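PDB 3PET: putative adhesin from Bacteroides fragilis NCTC 9343, which is a putative lipoprotein of unknown function that folds as a right-handed beta-helix and may take part in cell adhesion. Local coordinates for residues 101-112 and 120-128. Sequence-based numbering, arbitrary orientation.
Sequences VHIENGLTTDNL and GNVDIQSLT
The imidazole of H102 meets D123 obliquely: ND1 of H102 lies 4.0 Å from CB of D123, and ring and carboxylate planes differ by 31°. A water sits in the ring plane at the ND1 edge, while Y33, on the neighbouring parallel strand 31-36, stacks on the ring. With H102 CG anti to the carbonyl carbon (chi1 -61°), ND1 reaches this water, which donates to D123 O and, in the conformer of Q125 modelled here, also to its OE1.

These residues belong to successive coils of a right-handed beta-helix. Strands 101-103 and 122-125 run parallel, their axes 4.8 Å apart. Hydrogen bonds alternate across them, from V101 N to N121 O, D123 N to V101 O, I103 N to D123 O and Q125 N to I103 O, the last at 2.9 Å. Inside the coil, I103 and I124 lie side by side and point the same way, their CG1 atoms 3.8 Å apart, as expected of a solenoid whose buried residues stack in ladders.

At the corner the register slips by one: I103 pairs with I124, but L107 with L127. The extra residue is taken up at 104-106, where G106 adopts positive phi, and S126 CB packs 3.7 Å from G106 CA. A second water bridges E104 O and S126 OG across this turn. The first bond beyond it is less regular, L107 N standing 41° out of the carbonyl plane of S126 O. T128 N to L107 O then restores the ladder.

From the next side of the coil, L112 crosses L127 in the interior, its CD2 3.8 Å from CD1 of L127. Outside, T108 and T128 run alongside each other, and one water joins both OG1 atoms while donating to S126 O at 2.7 Å.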
loop_
_atom_site.group_PDB
_atom_site.type_symbol
_atom_site.label_atom_id
_atom_site.label_comp_id
_atom_site.label_asym_id
_atom_site.label_seq_id
_atom_site.Cartn_x
_atom_site.Cartn_y
_atom_site.Cartn_z
ATOM N N VAL A 101 -1.582 15.304 2.287
ATOM C CA VAL A 101 -1.366 16.163 3.462
ATOM C C VAL A 101 -0.070 16.932 3.218
ATOM O O VAL A 101 0.981 16.318 2.988
ATOM C CB VAL A 101 -1.366 15.401 4.827
ATOM C CG1 VAL A 101 -1.197 16.368 6.004
ATOM C CG2 VAL A 101 -2.652 14.575 5.004
ATOM N N HIS A 102 -0.143 18.278 3.268
ATOM C CA HIS A 102 1.031 19.112 3.021
ATOM C C HIS A 102 1.355 20.012 4.183
ATOM O O HIS A 102 0.451 20.519 4.856
ATOM C CB HIS A 102 0.820 20.029 1.791
ATOM C CG HIS A 102 0.584 19.334 0.486
ATOM N ND1 HIS A 102 1.613 19.139 -0.425
ATOM C CD2 HIS A 102 -0.570 18.875 -0.053
ATOM C CE1 HIS A 102 1.063 18.515 -1.456
ATOM N NE2 HIS A 102 -0.253 18.359 -1.287
ATOM N N ILE A 103 2.664 20.246 4.378
ATOM C CA ILE A 103 3.288 21.262 5.237
ATOM C C ILE A 103 4.318 21.873 4.294
ATOM O O ILE A 103 5.462 21.403 4.223
ATOM C CB ILE A 103 3.873 20.766 6.585
ATOM C CG1 ILE A 103 2.849 19.943 7.424
ATOM C CG2 ILE A 103 4.463 21.969 7.365
ATOM C CD1 ILE A 103 3.368 19.475 8.914
ATOM N N GLU A 104 3.862 22.795 3.447
ATOM C CA GLU A 104 4.722 23.355 2.401
ATOM C C GLU A 104 5.799 24.303 2.912
ATOM O O GLU A 104 6.861 24.377 2.305
ATOM C CB GLU A 104 3.885 24.128 1.364
ATOM C CG GLU A 104 2.820 23.323 0.643
ATOM C CD GLU A 104 2.102 24.081 -0.462
ATOM O OE1 GLU A 104 1.509 25.149 -0.183
ATOM O OE2 GLU A 104 2.106 23.581 -1.608
ATOM N N ASN A 105 5.504 25.081 3.957
ATOM C CA ASN A 105 6.409 26.133 4.379
ATOM C C ASN A 105 6.980 25.981 5.787
ATOM O O ASN A 105 7.339 26.967 6.405
ATOM C CB ASN A 105 5.706 27.493 4.211
ATOM C CG ASN A 105 5.480 27.787 2.754
ATOM O OD1 ASN A 105 6.425 27.885 1.958
ATOM N ND2 ASN A 105 4.226 27.831 2.358
ATOM N N GLY A 106 7.158 24.762 6.248
ATOM C CA GLY A 106 7.833 24.558 7.521
ATOM C C GLY A 106 7.029 24.281 8.762
ATOM O O GLY A 106 5.863 24.661 8.885
ATOM N N LEU A 107 7.686 23.598 9.691
ATOM C CA LEU A 107 7.168 23.280 11.009
ATOM C C LEU A 107 8.329 23.123 11.964
ATOM O O LEU A 107 9.236 22.334 11.700
ATOM C CB LEU A 107 6.271 22.021 11.024
ATOM C CG LEU A 107 5.822 21.517 12.430
ATOM C CD1 LEU A 107 4.906 22.541 13.151
ATOM C CD2 LEU A 107 5.150 20.148 12.332
ATOM N N THR A 108 8.299 23.889 13.064
ATOM C CA THR A 108 9.269 23.783 14.158
ATOM C C THR A 108 8.498 23.239 15.350
ATOM O O THR A 108 7.540 23.863 15.814
ATOM C CB THR A 108 9.973 25.115 14.450
ATOM O OG1 THR A 108 10.623 25.553 13.264
ATOM C CG2 THR A 108 10.982 24.997 15.583
ATOM N N THR A 109 8.888 22.059 15.816
ATOM C CA THR A 109 8.202 21.393 16.923
ATOM C C THR A 109 9.206 20.560 17.713
ATOM O O THR A 109 10.307 20.322 17.231
ATOM C CB THR A 109 7.043 20.516 16.347
ATOM O OG1 THR A 109 6.226 20.039 17.422
ATOM C CG2 THR A 109 7.535 19.325 15.474
ATOM N N ASP A 110 8.833 20.098 18.903
ATOM C CA ASP A 110 9.704 19.213 19.660
ATOM C C ASP A 110 9.531 17.775 19.121
ATOM O O ASP A 110 10.484 17.190 18.622
ATOM C CB ASP A 110 9.436 19.299 21.181
ATOM C CG ASP A 110 7.973 19.478 21.604
ATOM O OD1 ASP A 110 7.064 19.059 20.832
ATOM O OD2 ASP A 110 7.736 20.029 22.708
ATOM N N ASN A 111 8.306 17.235 19.181
ATOM C CA ASN A 111 7.983 15.875 18.727
ATOM C C ASN A 111 6.900 15.916 17.694
ATOM O O ASN A 111 5.898 16.595 17.892
ATOM C CB ASN A 111 7.508 14.991 19.894
ATOM C CG ASN A 111 8.401 15.051 21.110
ATOM O OD1 ASN A 111 9.567 14.661 21.077
ATOM N ND2 ASN A 111 7.890 15.608 22.197
ATOM N N LEU A 112 7.083 15.184 16.597
ATOM C CA LEU A 112 6.067 15.085 15.573
ATOM C C LEU A 112 5.744 13.624 15.353
ATOM O O LEU A 112 6.647 12.820 15.119
ATOM C CB LEU A 112 6.492 15.772 14.263
ATOM C CG LEU A 112 5.474 15.715 13.105
ATOM C CD1 LEU A 112 4.146 16.472 13.449
ATOM C CD2 LEU A 112 6.083 16.236 11.822
ATOM N N GLY A 120 -3.367 8.495 -0.139
ATOM C CA GLY A 120 -2.785 9.798 -0.444
ATOM C C GLY A 120 -1.402 9.944 0.144
ATOM O O GLY A 120 -0.942 9.080 0.901
ATOM N N ASN A 121 -0.715 11.006 -0.244
ATOM C CA ASN A 121 0.668 11.271 0.179
ATOM C C ASN A 121 0.748 12.230 1.343
ATOM O O ASN A 121 -0.213 12.936 1.634
ATOM C CB ASN A 121 1.471 11.865 -1.001
ATOM C CG ASN A 121 1.533 10.951 -2.204
ATOM O OD1 ASN A 121 1.602 9.734 -2.086
ATOM N ND2 ASN A 121 1.507 11.503 -3.393
ATOM N N VAL A 122 1.903 12.259 2.003
ATOM C CA VAL A 122 2.232 13.206 3.066
ATOM C C VAL A 122 3.524 13.881 2.592
ATOM O O VAL A 122 4.494 13.194 2.248
ATOM C CB VAL A 122 2.342 12.595 4.491
ATOM C CG1 VAL A 122 2.713 13.664 5.532
ATOM C CG2 VAL A 122 1.043 11.910 4.896
ATOM N N ASP A 123 3.529 15.200 2.521
ATOM C CA ASP A 123 4.701 15.938 2.046
ATOM C C ASP A 123 4.990 17.058 3.025
ATOM O O ASP A 123 4.237 18.023 3.086
ATOM C CB ASP A 123 4.453 16.465 0.609
ATOM C CG ASP A 123 5.670 17.044 -0.109
ATOM O OD1 ASP A 123 6.627 17.454 0.573
ATOM O OD2 ASP A 123 5.637 17.130 -1.351
ATOM N N ILE A 124 6.050 16.897 3.826
ATOM C CA ILE A 124 6.440 17.870 4.855
ATOM C C ILE A 124 7.794 18.434 4.491
ATOM O O ILE A 124 8.768 17.693 4.361
ATOM C CB ILE A 124 6.394 17.241 6.275
ATOM C CG1 ILE A 124 4.923 16.827 6.611
ATOM C CG2 ILE A 124 6.990 18.179 7.348
ATOM C CD1 ILE A 124 4.813 15.887 7.702
ATOM N N GLN A 125 7.827 19.762 4.343
ATOM C CA GLN A 125 8.996 20.540 3.941
ATOM C C GLN A 125 9.444 21.452 5.068
ATOM O O GLN A 125 8.593 21.973 5.799
ATOM C CB GLN A 125 8.652 21.370 2.690
ATOM C CG GLN A 125 8.137 20.522 1.519
ATOM C CD GLN A 125 7.672 21.339 0.336
ATOM O OE1 GLN A 125 6.493 21.310 -0.057
ATOM N NE2 GLN A 125 8.600 22.043 -0.299
ATOM N N SER A 126 10.782 21.652 5.201
ATOM C CA SER A 126 11.414 22.522 6.200
ATOM C C SER A 126 10.973 22.146 7.620
ATOM O O SER A 126 10.532 23.005 8.399
ATOM C CB SER A 126 11.120 23.998 5.919
ATOM O OG SER A 126 11.384 24.324 4.568
ATOM N N LEU A 127 11.097 20.862 7.943
ATOM C CA LEU A 127 10.776 20.381 9.280
ATOM C C LEU A 127 11.990 20.565 10.206
ATOM O O LEU A 127 13.101 20.201 9.834
ATOM C CB LEU A 127 10.357 18.889 9.210
ATOM C CG LEU A 127 10.100 18.166 10.552
ATOM C CD1 LEU A 127 8.914 18.775 11.329
ATOM C CD2 LEU A 127 9.952 16.665 10.336
ATOM N N THR A 128 11.779 21.105 11.410
ATOM C CA THR A 128 12.824 21.198 12.432
ATOM C C THR A 128 12.221 20.555 13.672
ATOM O O THR A 128 11.255 21.087 14.208
ATOM C CB THR A 128 13.315 22.645 12.681
ATOM O OG1 THR A 128 13.695 23.259 11.450
ATOM C CG2 THR A 128 14.467 22.703 13.665
HETATM O O HOH W 1 4.052 19.966 0.770
HETATM O O HOH W 2 9.484 25.068 2.716
HETATM O O HOH W 3 11.636 24.476 10.429
#